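Local coordinates for protein Glp_546_48378_50642 (Giardia intestinalis, PDB 2QVW) that cleaves double-stranded RNA in the RNA interference pathway, producing the short interfering RNAs of 21 to 23 base pairs that direct destruction of homologous RNAs, at residues A[21-26]-A[110-115]; A[205-210]-A[246-251]. One frame throughout, in Å; residues are numbered along the deposited sequence.

Contact 1 (A[21-26]-A[110-115]); sequences WLLLLD and ATLAFL
D26 OD1 accepts the backbone N-H of T111 at 2.7 Å, the amide coming from above the carboxylate plane, 57° out of it. D26 turns its carboxylate toward T111, with CG between the backbone N and the carbonyl carbon (chi1 74°), and its own N gives a longer bond to T111 O, so D26 holds T111 by backbone and side chain. From there the segments run antiparallel: L24 and A113 form a hydrogen-bonded pair, with L24 N to A113 O at 3.2 Å and A113 N meeting L24 O in the carbonyl plane, on a lone pair. This joins edge strand 112-117 to strand 18-25 in the antiparallel sheet of the Giardia Dicer N-terminal domain, while strand 6-13 bonds to the other edge of 18-25. On one face L23 lies beside the F114 ring, reaching CE1 with CD1 at 3.4 Å. L25 CD2 comes against L112 CB at 3.5 Å, and helix 267-284 covers L25, L112 and F114. At the start of 21-26, W21 CE3 approaches F114 CB at 4.0 Å, and its indole also makes a cation-pi contact with R260. On the reverse face L22 and L115 meet through CB atoms 4.1 Å apart.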
loop_
_atom_site.group_PDB
_atom_site.type_symbol
_atom_site.label_atom_id
_atom_site.label_comp_id
_atom_site.label_asym_id
_atom_site.label_seq_id
_atom_site.Cartn_x
_atom_site.Cartn_y
_atom_site.Cartn_z
ATOM N N TRP A 21 -2.292 25.649 0.729
ATOM C CA TRP A 21 -0.886 26.044 0.702
ATOM C C TRP A 21 -0.121 25.260 -0.340
ATOM O O TRP A 21 -0.500 24.146 -0.682
ATOM C CB TRP A 21 -0.221 25.781 2.046
ATOM C CG TRP A 21 -0.943 26.344 3.206
ATOM C CD1 TRP A 21 -2.084 25.855 3.781
ATOM C CD2 TRP A 21 -0.575 27.508 3.964
ATOM N NE1 TRP A 21 -2.449 26.645 4.857
ATOM C CE2 TRP A 21 -1.541 27.664 4.990
ATOM C CE3 TRP A 21 0.476 28.435 3.877
ATOM C CZ2 TRP A 21 -1.486 28.706 5.919
ATOM C CZ3 TRP A 21 0.530 29.474 4.803
ATOM C CH2 TRP A 21 -0.447 29.598 5.810
ATOM N N LEU A 22 0.962 25.845 -0.836
ATOM C CA LEU A 22 1.799 25.173 -1.825
ATOM C C LEU A 22 3.077 24.724 -1.136
ATOM O O LEU A 22 3.930 25.544 -0.805
ATOM C CB LEU A 22 2.148 26.112 -2.989
ATOM C CG LEU A 22 3.280 25.636 -3.917
ATOM C CD1 LEU A 22 2.909 24.324 -4.575
ATOM C CD2 LEU A 22 3.562 26.681 -4.969
ATOM N N LEU A 23 3.208 23.422 -0.920
ATOM C CA LEU A 23 4.385 22.897 -0.265
ATOM C C LEU A 23 5.483 22.551 -1.250
ATOM O O LEU A 23 5.287 21.750 -2.156
ATOM C CB LEU A 23 4.041 21.660 0.568
ATOM C CG LEU A 23 5.255 20.913 1.138
ATOM C CD1 LEU A 23 6.212 21.879 1.818
ATOM C CD2 LEU A 23 4.776 19.872 2.107
ATOM N N LEU A 24 6.648 23.155 -1.053
ATOM C CA LEU A 24 7.799 22.918 -1.909
ATOM C C LEU A 24 8.800 22.038 -1.179
ATOM O O LEU A 24 9.318 22.411 -0.128
ATOM C CB LEU A 24 8.449 24.251 -2.280
ATOM C CG LEU A 24 7.488 25.253 -2.934
ATOM C CD1 LEU A 24 8.178 26.586 -3.143
ATOM C CD2 LEU A 24 6.987 24.682 -4.255
ATOM N N LEU A 25 9.059 20.863 -1.735
ATOM C CA LEU A 25 10.008 19.937 -1.146
ATOM C C LEU A 25 11.187 19.762 -2.074
ATOM O O LEU A 25 11.030 19.718 -3.290
ATOM C CB LEU A 25 9.357 18.583 -0.917
ATOM C CG LEU A 25 8.357 18.522 0.225
ATOM C CD1 LEU A 25 7.884 17.093 0.393
ATOM C CD2 LEU A 25 9.017 19.015 1.501
ATOM N N ASP A 26 12.372 19.658 -1.494
ATOM C CA ASP A 26 13.578 19.477 -2.277
ATOM C C ASP A 26 13.809 18.000 -2.523
ATOM O O ASP A 26 14.880 17.609 -2.966
ATOM C CB ASP A 26 14.779 20.057 -1.535
ATOM C CG ASP A 26 15.215 19.199 -0.363
ATOM O OD1 ASP A 26 14.335 18.645 0.334
ATOM O OD2 ASP A 26 16.440 19.090 -0.130
ATOM N N ALA A 110 14.571 16.515 4.252
ATOM C CA ALA A 110 13.807 17.339 3.334
ATOM C C ALA A 110 13.748 18.795 3.751
ATOM O O ALA A 110 13.777 19.126 4.931
ATOM C CB ALA A 110 12.390 16.790 3.194
ATOM N N THR A 111 13.664 19.661 2.755
ATOM C CA THR A 111 13.579 21.093 2.971
ATOM C C THR A 111 12.188 21.487 2.497
ATOM O O THR A 111 11.803 21.164 1.374
ATOM C CB THR A 111 14.622 21.821 2.129
ATOM O OG1 THR A 111 15.926 21.359 2.491
ATOM C CG2 THR A 111 14.545 23.310 2.349
ATOM N N LEU A 112 11.435 22.175 3.346
ATOM C CA LEU A 112 10.084 22.576 2.980
ATOM C C LEU A 112 9.754 24.057 3.173
ATOM O O LEU A 112 10.227 24.687 4.111
ATOM C CB LEU A 112 9.059 21.710 3.733
ATOM C CG LEU A 112 9.089 21.524 5.250
ATOM C CD1 LEU A 112 7.809 20.854 5.705
ATOM C CD2 LEU A 112 10.278 20.679 5.644
ATOM N N ALA A 113 8.940 24.598 2.268
ATOM C CA ALA A 113 8.508 26.000 2.311
ATOM C C ALA A 113 7.024 26.096 1.934
ATOM O O ALA A 113 6.621 25.666 0.857
ATOM C CB ALA A 113 9.343 26.837 1.354
ATOM N N PHE A 114 6.215 26.667 2.819
ATOM C CA PHE A 114 4.782 26.797 2.578
ATOM C C PHE A 114 4.393 28.164 2.021
ATOM O O PHE A 114 4.832 29.203 2.518
ATOM C CB PHE A 114 4.019 26.540 3.872
ATOM C CG PHE A 114 4.295 25.202 4.472
ATOM C CD1 PHE A 114 3.850 24.047 3.856
ATOM C CD2 PHE A 114 5.019 25.088 5.647
ATOM C CE1 PHE A 114 4.122 22.789 4.406
ATOM C CE2 PHE A 114 5.297 23.832 6.203
ATOM C CZ PHE A 114 4.848 22.686 5.581
ATOM N N LEU A 115 3.567 28.151 0.978
ATOM C CA LEU A 115 3.092 29.375 0.348
ATOM C C LEU A 115 1.584 29.427 0.411
ATOM O O LEU A 115 0.908 28.398 0.414
ATOM C CB LEU A 115 3.523 29.443 -1.112
ATOM C CG LEU A 115 5.021 29.516 -1.359
ATOM C CD1 LEU A 115 5.262 29.873 -2.815
ATOM C CD2 LEU A 115 5.640 30.573 -0.440
#

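Contact 2 (A[205-210]-A[246-251]); sequences IHLRAA and PELCLL
The carboxylate of E247 receives the backbone N-H of R208 between its two oxygens, with R208 N at 3.2 Å from both OE1 and OE2 and each oxygen using its syn lone pair. The bond to OE1 is the straighter, 166° at the hydrogen against 135° for OE2. E247 OE2 also takes a weak bond from A209 N at 3.1 Å, so two consecutive amides turn toward one carboxylate at an inverse gamma turn centred on A209. The side chain reaches the loop with CG between N and the carbonyl carbon (chi1 59°) and is extended beyond CG. L207 crosses it obliquely, its CB 3.3 Å from E247 OE2 and its CD2 3.7 Å from E247 CD. Farther out, L207 CD2 and L248 CD1 meet at 4.2 Å, and I205 CD1 touches L248 CD2 at 4.3 Å; helix 195-201 adds M196 against L207 and Y199 against L248. The loop leading into strand 213-219 is thereby tied to the turn before strand 250-251 within the PAZ domain. The guanidinium of R208 stays apart from the carboxylate, NH1 being 6.2 Å from E247 OE1: the acid is held by main-chain N-H groups, whose dipoles would probably favour its ionised form.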
loop_
_atom_site.group_PDB
_atom_site.type_symbol
_atom_site.label_atom_id
_atom_site.label_comp_id
_atom_site.label_asym_id
_atom_site.label_seq_id
_atom_site.Cartn_x
_atom_site.Cartn_y
_atom_site.Cartn_z
ATOM N N ILE A 205 6.660 46.194 30.843
ATOM C CA ILE A 205 6.534 47.098 29.711
ATOM C C ILE A 205 5.827 48.374 30.139
ATOM O O ILE A 205 4.863 48.335 30.909
ATOM C CB ILE A 205 5.738 46.444 28.562
ATOM C CG1 ILE A 205 6.194 44.994 28.370
ATOM C CG2 ILE A 205 5.948 47.235 27.265
ATOM C CD1 ILE A 205 5.413 44.242 27.319
ATOM N N HIS A 206 6.308 49.506 29.634
ATOM C CA HIS A 206 5.732 50.799 29.989
ATOM C C HIS A 206 4.856 51.388 28.901
ATOM O O HIS A 206 5.360 51.943 27.929
ATOM C CB HIS A 206 6.849 51.783 30.328
ATOM C CG HIS A 206 7.773 51.287 31.392
ATOM N ND1 HIS A 206 7.338 50.949 32.657
ATOM C CD2 HIS A 206 9.102 51.029 31.370
ATOM C CE1 HIS A 206 8.359 50.501 33.367
ATOM N NE2 HIS A 206 9.442 50.539 32.609
ATOM N N LEU A 207 3.545 51.271 29.083
ATOM C CA LEU A 207 2.583 51.795 28.124
ATOM C C LEU A 207 2.750 53.298 27.970
ATOM O O LEU A 207 3.138 53.987 28.910
ATOM C CB LEU A 207 1.150 51.520 28.590
ATOM C CG LEU A 207 0.662 50.093 28.813
ATOM C CD1 LEU A 207 -0.821 50.130 29.143
ATOM C CD2 LEU A 207 0.911 49.256 27.570
ATOM N N ARG A 208 2.455 53.805 26.781
ATOM C CA ARG A 208 2.542 55.235 26.538
ATOM C C ARG A 208 1.139 55.810 26.330
ATOM O O ARG A 208 0.796 56.845 26.894
ATOM C CB ARG A 208 3.430 55.528 25.326
ATOM C CG ARG A 208 4.920 55.558 25.639
ATOM C CD ARG A 208 5.708 56.157 24.474
ATOM N NE ARG A 208 7.128 56.401 24.768
ATOM C CZ ARG A 208 8.032 55.454 25.023
ATOM N NH1 ARG A 208 7.684 54.172 25.032
ATOM N NH2 ARG A 208 9.296 55.787 25.249
ATOM N N ALA A 209 0.325 55.130 25.529
ATOM C CA ALA A 209 -1.037 55.581 25.261
ATOM C C ALA A 209 -1.991 54.910 26.235
ATOM O O ALA A 209 -3.042 54.412 25.836
ATOM C CB ALA A 209 -1.425 55.239 23.834
ATOM N N ALA A 210 -1.615 54.908 27.511
ATOM C CA ALA A 210 -2.410 54.284 28.566
ATOM C C ALA A 210 -3.872 54.723 28.604
ATOM O O ALA A 210 -4.742 53.993 29.076
ATOM C CB ALA A 210 -1.757 54.549 29.920
ATOM N N PRO A 246 -4.260 48.830 22.716
ATOM C CA PRO A 246 -4.215 48.977 21.258
ATOM C C PRO A 246 -2.788 49.173 20.757
ATOM O O PRO A 246 -2.501 48.979 19.573
ATOM C CB PRO A 246 -5.071 50.218 21.006
ATOM C CG PRO A 246 -6.011 50.236 22.161
ATOM C CD PRO A 246 -5.112 49.873 23.313
ATOM N N GLU A 247 -1.894 49.564 21.659
ATOM C CA GLU A 247 -0.505 49.799 21.292
ATOM C C GLU A 247 0.310 48.508 21.249
ATOM O O GLU A 247 1.258 48.397 20.475
ATOM C CB GLU A 247 0.140 50.815 22.256
ATOM C CG GLU A 247 0.141 50.414 23.727
ATOM C CD GLU A 247 0.818 51.441 24.614
ATOM O OE1 GLU A 247 2.043 51.646 24.480
ATOM O OE2 GLU A 247 0.120 52.047 25.448
ATOM N N LEU A 248 -0.054 47.534 22.074
ATOM C CA LEU A 248 0.668 46.266 22.088
ATOM C C LEU A 248 0.146 45.398 20.949
ATOM O O LEU A 248 0.680 44.318 20.663
ATOM C CB LEU A 248 0.457 45.548 23.420
ATOM C CG LEU A 248 1.018 46.197 24.686
ATOM C CD1 LEU A 248 0.455 45.474 25.898
ATOM C CD2 LEU A 248 2.547 46.138 24.684
ATOM N N CYS A 249 -0.899 45.901 20.297
ATOM C CA CYS A 249 -1.560 45.207 19.199
ATOM C C CYS A 249 -1.080 45.623 17.828
ATOM O O CYS A 249 -1.099 46.802 17.489
ATOM C CB CYS A 249 -3.069 45.439 19.276
ATOM S SG CYS A 249 -3.818 44.887 20.802
ATOM N N LEU A 250 -0.668 44.639 17.041
ATOM C CA LEU A 250 -0.206 44.874 15.683
ATOM C C LEU A 250 -1.224 44.216 14.759
ATOM O O LEU A 250 -1.191 43.007 14.553
ATOM C CB LEU A 250 1.172 44.244 15.479
ATOM C CG LEU A 250 1.916 44.555 14.180
ATOM C CD1 LEU A 250 3.249 43.844 14.195
ATOM C CD2 LEU A 250 1.112 44.103 12.982
ATOM N N LEU A 251 -2.133 45.008 14.205
ATOM C CA LEU A 251 -3.154 44.458 13.322
ATOM C C LEU A 251 -2.550 43.817 12.070
ATOM O O LEU A 251 -1.805 44.460 11.326
ATOM C CB LEU A 251 -4.153 45.555 12.931
ATOM C CG LEU A 251 -5.447 45.111 12.249
ATOM C CD1 LEU A 251 -6.520 46.151 12.485
ATOM C CD2 LEU A 251 -5.211 44.897 10.768
#

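From the N terminus, the chain passes through strand 18-25, then helices 60-77 and 85-90, and contact 1 closes this excursion of 83 intervening residues by adding strand 112-117 to the edge of the N-terminal sheet. It has closed before contact 2 opens, so the two loops follow in series and neither nest nor cross. Contact 2 closes a shorter loop of 35 residues holding strands 213-219 and 242-244, and links the segment after helix 195-201 to the approach to strand 250-251. Their centres lie 35 Å apart and their nearest atoms about 16 Å, with no touch: contact 1 joins two strands within the N-terminal domain, contact 2 two loop segments within the PAZ domain.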